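PDB 4YCS: uncharacterized protein from Peptoclostridium difficile 630, which is of unknown function but, as a putative lipoprotein related to PnrA-like substrate-binding proteins of ABC transporters, probably binds a small ligand for uptake. Local coordinates for residues Phe54-Ile58 with Arg75-Leu80; Gln90-Asp96 with Asn105-Tyr111. One frame throughout, in Å; residues are numbered along the deposited sequence.

Contact 1. Residues Phe54-Ile58 with Arg75-Leu80; sequences FSNSI and RFAKPL
The ring of F54 lies against the ring of F76 where the first turn of helix 54-62 meets the 3-10 turn and start of helix 77-84. Followed outward, F54 first touches P79: its CB sits 3.8 Å from P79 CG. With CG anti to the carbonyl carbon (chi1 -74°), one face of the ring then turns to F76, and F76 CE1 comes 3.4 Å from both F54 CG and F54 CD2. That CE1 stands over the centre of the F54 face, whereas F54 in turn covers the F76 face toward its rim: an offset stack, centroids 4.2 Å apart and planes inclined by 30°. R75 O approaches the F54 edge in the ring plane, near CD2. At the far end, the R75 guanidinium turns a face toward the CE2-CZ end of F54, the planes 81° apart and F54 CZ 4.0 Å from R75 NH2; its salt bridges go to D15 and E17. One helical turn on, I58 CD1 reaches to 4.1 Å from L80 CD1, while S55 CB rests 3.8 Å from P79 CB. No hydrogen bond crosses the contact. This is helix-helix packing on one face of an alpha/beta domain, joined by aromatic stacking and apolar contacts, with the arginine's charge directed to acidic residues at the C-terminal end of strand 8-15 and just beyond it.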
loop_
_atom_site.group_PDB
_atom_site.type_symbol
_atom_site.label_atom_id
_atom_site.label_comp_id
_atom_site.label_asym_id
_atom_site.label_seq_id
_atom_site.Cartn_x
_atom_site.Cartn_y
_atom_site.Cartn_z
ATOM N N PHE A 54 -3.780 -13.023 -2.328
ATOM C CA PHE A 54 -3.727 -11.621 -1.928
ATOM C C PHE A 54 -4.230 -11.405 -0.495
ATOM O O PHE A 54 -3.542 -10.778 0.275
ATOM C CB PHE A 54 -4.491 -10.706 -2.905
ATOM C CG PHE A 54 -3.794 -10.467 -4.254
ATOM C CD1 PHE A 54 -2.537 -10.963 -4.539
ATOM C CD2 PHE A 54 -4.416 -9.694 -5.217
ATOM C CE1 PHE A 54 -1.936 -10.724 -5.763
ATOM C CE2 PHE A 54 -3.818 -9.453 -6.438
ATOM C CZ PHE A 54 -2.581 -9.977 -6.714
ATOM N N SER A 55 -5.397 -11.943 -0.138
ATOM C CA SER A 55 -5.950 -11.732 1.190
ATOM C C SER A 55 -5.056 -12.388 2.277
ATOM O O SER A 55 -4.791 -11.785 3.327
ATOM C CB SER A 55 -7.395 -12.226 1.276
ATOM O OG SER A 55 -7.400 -13.631 1.334
ATOM N N ASN A 56 -4.527 -13.572 1.989
ATOM C CA ASN A 56 -3.630 -14.221 2.929
ATOM C C ASN A 56 -2.358 -13.376 3.178
ATOM O O ASN A 56 -1.884 -13.232 4.301
ATOM C CB ASN A 56 -3.223 -15.603 2.439
ATOM C CG ASN A 56 -2.354 -16.332 3.435
ATOM O OD1 ASN A 56 -2.789 -16.646 4.536
ATOM N ND2 ASN A 56 -1.110 -16.588 3.059
ATOM N N SER A 57 -1.795 -12.881 2.102
ATOM C CA SER A 57 -0.578 -12.092 2.165
ATOM C C SER A 57 -0.765 -10.783 2.951
ATOM O O SER A 57 0.152 -10.370 3.682
ATOM C CB SER A 57 -0.060 -11.849 0.754
ATOM O OG SER A 57 0.527 -13.065 0.239
ATOM N N ILE A 58 -1.916 -10.122 2.782
ATOM C CA ILE A 58 -2.208 -8.901 3.509
ATOM C C ILE A 58 -2.425 -9.194 4.990
ATOM O O ILE A 58 -1.943 -8.449 5.901
ATOM C CB ILE A 58 -3.387 -8.121 2.898
ATOM C CG1 ILE A 58 -3.065 -7.674 1.480
ATOM C CG2 ILE A 58 -3.677 -6.890 3.740
ATOM C CD1 ILE A 58 -4.280 -7.228 0.666
ATOM N N ARG A 75 -6.787 -4.617 -8.401
ATOM C CA ARG A 75 -7.033 -6.025 -8.059
ATOM C C ARG A 75 -6.954 -6.310 -6.552
ATOM O O ARG A 75 -7.447 -7.351 -6.102
ATOM C CB ARG A 75 -6.104 -6.962 -8.808
ATOM C CG ARG A 75 -6.426 -7.071 -10.297
ATOM C CD ARG A 75 -6.190 -8.481 -10.809
ATOM N NE ARG A 75 -4.805 -8.930 -10.642
ATOM C CZ ARG A 75 -4.407 -10.194 -10.770
ATOM N NH1 ARG A 75 -5.289 -11.132 -11.083
ATOM N NH2 ARG A 75 -3.129 -10.533 -10.590
ATOM N N PHE A 76 -6.375 -5.398 -5.761
ATOM C CA PHE A 76 -6.368 -5.570 -4.287
ATOM C C PHE A 76 -7.644 -5.109 -3.576
ATOM O O PHE A 76 -7.814 -5.404 -2.373
ATOM C CB PHE A 76 -5.154 -4.891 -3.652
ATOM C CG PHE A 76 -3.880 -5.552 -3.975
ATOM C CD1 PHE A 76 -3.581 -6.767 -3.405
ATOM C CD2 PHE A 76 -2.992 -4.979 -4.877
ATOM C CE1 PHE A 76 -2.390 -7.391 -3.712
ATOM C CE2 PHE A 76 -1.798 -5.587 -5.158
ATOM C CZ PHE A 76 -1.500 -6.790 -4.571
ATOM N N ALA A 77 -8.529 -4.422 -4.309
ATOM C CA ALA A 77 -9.727 -3.795 -3.732
ATOM C C ALA A 77 -10.467 -4.723 -2.784
ATOM O O ALA A 77 -10.606 -4.427 -1.586
ATOM C CB ALA A 77 -10.653 -3.292 -4.840
ATOM N N LYS A 78 -10.899 -5.863 -3.303
ATOM C CA LYS A 78 -11.712 -6.802 -2.513
ATOM C C LYS A 78 -10.949 -7.508 -1.362
ATOM O O LYS A 78 -11.449 -7.547 -0.252
ATOM C CB LYS A 78 -12.438 -7.823 -3.412
ATOM C CG LYS A 78 -13.626 -7.251 -4.190
ATOM C CD LYS A 78 -14.862 -6.964 -3.323
ATOM C CE LYS A 78 -16.015 -6.367 -4.136
ATOM N NZ LYS A 78 -15.738 -4.976 -4.601
ATOM N N PRO A 79 -9.755 -8.078 -1.630
ATOM C CA PRO A 79 -9.036 -8.733 -0.530
ATOM C C PRO A 79 -8.581 -7.768 0.557
ATOM O O PRO A 79 -8.516 -8.160 1.706
ATOM C CB PRO A 79 -7.845 -9.399 -1.212
ATOM C CG PRO A 79 -7.728 -8.715 -2.515
ATOM C CD PRO A 79 -9.107 -8.318 -2.923
ATOM N N LEU A 80 -8.327 -6.516 0.202
ATOM C CA LEU A 80 -7.926 -5.500 1.183
ATOM C C LEU A 80 -9.078 -5.067 2.061
ATOM O O LEU A 80 -8.910 -4.894 3.269
ATOM C CB LEU A 80 -7.320 -4.282 0.501
ATOM C CG LEU A 80 -6.823 -3.152 1.411
ATOM C CD1 LEU A 80 -5.509 -3.582 2.071
ATOM C CD2 LEU A 80 -6.650 -1.856 0.614
#

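Contact 2. Residues Gln90-Asp96 with Asn105-Tyr111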
loop_
_atom_site.group_PDB
_atom_site.type_symbol
_atom_site.label_atom_id
_atom_site.label_comp_id
_atom_site.label_asym_id
_atom_site.label_seq_id
_atom_site.Cartn_x
_atom_site.Cartn_y
_atom_site.Cartn_z
ATOM N N GLN A 90 -5.185 -1.053 12.033
ATOM C CA GLN A 90 -4.128 -1.121 11.004
ATOM C C GLN A 90 -4.438 -0.092 9.914
ATOM O O GLN A 90 -5.563 -0.029 9.413
ATOM C CB GLN A 90 -4.050 -2.475 10.379
ATOM C CG GLN A 90 -3.025 -2.602 9.248
ATOM C CD GLN A 90 -1.612 -2.381 9.704
ATOM O OE1 GLN A 90 -1.114 -3.017 10.634
ATOM N NE2 GLN A 90 -0.949 -1.449 9.058
ATOM N N GLN A 91 -3.447 0.726 9.579
ATOM C CA GLN A 91 -3.597 1.702 8.510
ATOM C C GLN A 91 -3.196 1.093 7.215
ATOM O O GLN A 91 -2.117 0.519 7.089
ATOM C CB GLN A 91 -2.755 2.985 8.760
ATOM C CG GLN A 91 -3.143 3.743 10.013
ATOM C CD GLN A 91 -4.601 4.163 9.973
ATOM O OE1 GLN A 91 -5.045 4.814 9.012
ATOM N NE2 GLN A 91 -5.369 3.774 11.007
ATOM N N PHE A 92 -4.053 1.284 6.216
ATOM C CA PHE A 92 -3.797 0.825 4.875
ATOM C C PHE A 92 -3.964 1.947 3.834
ATOM O O PHE A 92 -4.632 2.949 4.087
ATOM C CB PHE A 92 -4.784 -0.206 4.490
ATOM C CG PHE A 92 -4.883 -1.378 5.388
ATOM C CD1 PHE A 92 -4.178 -2.541 5.090
ATOM C CD2 PHE A 92 -5.789 -1.398 6.436
ATOM C CE1 PHE A 92 -4.349 -3.673 5.849
ATOM C CE2 PHE A 92 -5.963 -2.556 7.192
ATOM C CZ PHE A 92 -5.232 -3.690 6.886
ATOM N N ALA A 93 -3.346 1.742 2.671
ATOM C CA ALA A 93 -3.484 2.628 1.505
ATOM C C ALA A 93 -3.637 1.760 0.281
ATOM O O ALA A 93 -3.057 0.679 0.224
ATOM C CB ALA A 93 -2.303 3.562 1.347
ATOM N N ILE A 94 -4.458 2.200 -0.677
ATOM C CA ILE A 94 -4.567 1.514 -1.930
ATOM C C ILE A 94 -4.356 2.505 -3.072
ATOM O O ILE A 94 -4.883 3.628 -3.016
ATOM C CB ILE A 94 -5.877 0.748 -2.046
ATOM C CG1 ILE A 94 -5.834 -0.133 -3.290
ATOM C CG2 ILE A 94 -7.099 1.692 -1.965
ATOM C CD1 ILE A 94 -6.985 -1.136 -3.373
ATOM N N ILE A 95 -3.526 2.109 -4.042
ATOM C CA ILE A 95 -3.223 2.927 -5.205
ATOM C C ILE A 95 -4.070 2.496 -6.429
ATOM O O ILE A 95 -4.087 1.329 -6.810
ATOM C CB ILE A 95 -1.761 2.886 -5.533
ATOM C CG1 ILE A 95 -0.958 3.477 -4.367
ATOM C CG2 ILE A 95 -1.470 3.670 -6.823
ATOM C CD1 ILE A 95 0.494 3.106 -4.430
ATOM N N ASP A 96 -4.771 3.478 -7.013
ATOM C CA ASP A 96 -5.561 3.328 -8.256
ATOM C C ASP A 96 -6.921 2.695 -8.011
ATOM O O ASP A 96 -7.413 1.915 -8.818
ATOM C CB ASP A 96 -4.759 2.543 -9.313
ATOM C CG ASP A 96 -5.336 2.696 -10.759
ATOM O OD1 ASP A 96 -5.871 3.790 -11.101
ATOM O OD2 ASP A 96 -5.222 1.711 -11.529
ATOM N N ASN A 105 -10.082 2.860 7.757
ATOM C CA ASN A 105 -8.629 2.603 7.857
ATOM C C ASN A 105 -7.948 2.449 6.492
ATOM O O ASN A 105 -6.810 1.965 6.418
ATOM C CB ASN A 105 -8.317 1.404 8.798
ATOM C CG ASN A 105 -8.950 0.105 8.358
ATOM O OD1 ASN A 105 -9.765 0.053 7.448
ATOM N ND2 ASN A 105 -8.571 -0.952 9.010
ATOM N N ILE A 106 -8.636 2.841 5.415
ATOM C CA ILE A 106 -8.065 2.721 4.081
ATOM C C ILE A 106 -8.084 4.060 3.376
ATOM O O ILE A 106 -9.142 4.638 3.171
ATOM C CB ILE A 106 -8.756 1.661 3.195
ATOM C CG1 ILE A 106 -8.715 0.280 3.847
ATOM C CG2 ILE A 106 -8.109 1.634 1.832
ATOM C CD1 ILE A 106 -9.294 -0.864 3.006
ATOM N N THR A 107 -6.898 4.536 2.982
ATOM C CA THR A 107 -6.747 5.782 2.206
ATOM C C THR A 107 -6.523 5.401 0.776
ATOM O O THR A 107 -5.663 4.570 0.478
ATOM C CB THR A 107 -5.542 6.608 2.688
ATOM O OG1 THR A 107 -5.692 6.891 4.069
ATOM C CG2 THR A 107 -5.431 7.912 1.943
ATOM N N SER A 108 -7.295 6.015 -0.122
ATOM C CA SER A 108 -7.191 5.782 -1.526
ATOM C C SER A 108 -6.286 6.843 -2.162
ATOM O O SER A 108 -6.342 7.992 -1.811
ATOM C CB SER A 108 -8.588 5.841 -2.188
ATOM O OG SER A 108 -9.323 4.646 -2.009
ATOM N N ILE A 109 -5.469 6.437 -3.112
ATOM C CA ILE A 109 -4.567 7.338 -3.824
ATOM C C ILE A 109 -4.721 7.096 -5.327
ATOM O O ILE A 109 -4.576 5.985 -5.811
ATOM C CB ILE A 109 -3.080 7.048 -3.500
ATOM C CG1 ILE A 109 -2.784 7.048 -1.984
ATOM C CG2 ILE A 109 -2.179 8.018 -4.257
ATOM C CD1 ILE A 109 -3.068 8.363 -1.324
ATOM N N SER A 110 -4.961 8.142 -6.072
ATOM C CA SER A 110 -5.109 7.996 -7.520
ATOM C C SER A 110 -3.795 7.623 -8.251
ATOM O O SER A 110 -2.702 7.773 -7.711
ATOM C CB SER A 110 -5.602 9.295 -8.073
ATOM O OG SER A 110 -4.657 10.281 -7.792
ATOM N N TYR A 111 -3.912 7.158 -9.486
ATOM C CA TYR A 111 -2.754 6.920 -10.368
ATOM C C TYR A 111 -1.916 8.204 -10.534
ATOM O O TYR A 111 -0.694 8.128 -10.638
ATOM C CB TYR A 111 -3.238 6.398 -11.740
ATOM C CG TYR A 111 -2.187 6.334 -12.837
ATOM C CD1 TYR A 111 -1.353 5.217 -12.975
ATOM C CD2 TYR A 111 -2.040 7.385 -13.751
ATOM C CE1 TYR A 111 -0.403 5.155 -13.987
ATOM C CE2 TYR A 111 -1.090 7.331 -14.762
ATOM C CZ TYR A 111 -0.278 6.212 -14.872
ATOM O OH TYR A 111 0.665 6.154 -15.869
HETATM O O HOH W 1 -4.943 4.908 5.774
#
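F92, on strand 91-95, and N105, just before strand 106-109, run side by side and point the same way, the phenyl and amide planes 85° apart. N105 ND2 comes 3.6 Å from F92 CE2, N105 O meets the ring edge in its plane, and Q90 CG lies over one face, offset toward the rim. N105 CG lies between the backbone N and the carbonyl carbon (chi1 59°); ND2 is held chiefly by A84 O of helix 77-84 and makes a weak, bent hydrogen bond to Q90 O, 3.2 Å. On the same face of the sheet, F92 CB packs on I106 CG1 at 4.0 Å, and I94 and I106 meet obliquely through their CG2 methyls, 3.9 Å apart. S108 OG touches I94 CG2. A93, T107, I95 and I109 face the other way, where one water donates to F92 O (2.6 Å) and Q91 OE1 and accepts from T107 OG1. Five backbone bonds join the strands: F92 N to N105 O, T107 N to F92 O, I94 N to T107 O, I109 N to I94 O, and a nearly straight D96 N to I109 O (2.8 Å, 175°). The D96 carboxylate, beyond strand 91-95, lies alongside poorly ordered Y111. This is the edge pairing of a parallel sheet of strand order 2-1-3-4-5, consistent with a lobe of a periplasmic-binding-protein-like fold. F92 and I106 pack against helix 77-84, F92 also against 54-62, and I95 and I109 against 118-127, while polar T107 and S108 are satisfied by K126 and by Y97 and Q102.

How the contacts relate
Contact 1 packs two helices over the sheet, and contact 2 pairs strand 91-95 with 106-109, the outermost strand on that side; their centres are 12 Å apart. Helix 77-84 is followed in the chain, after a short connection, by strand 91-95, and L80 links the two contacts: L80 CD1 lies 3.5 Å from F92 CD1, and L80 CD2 is 3.7 Å from I106 CD1. I94 CD1 also reaches A77 N, at 3.7 Å. I58 touches F92 as well, so both helices of contact 1 rest on the face bearing F92, I94 and I106. The glycerol bound to D96 OD1, probably from the crystallisation liquor, may mark a pocket.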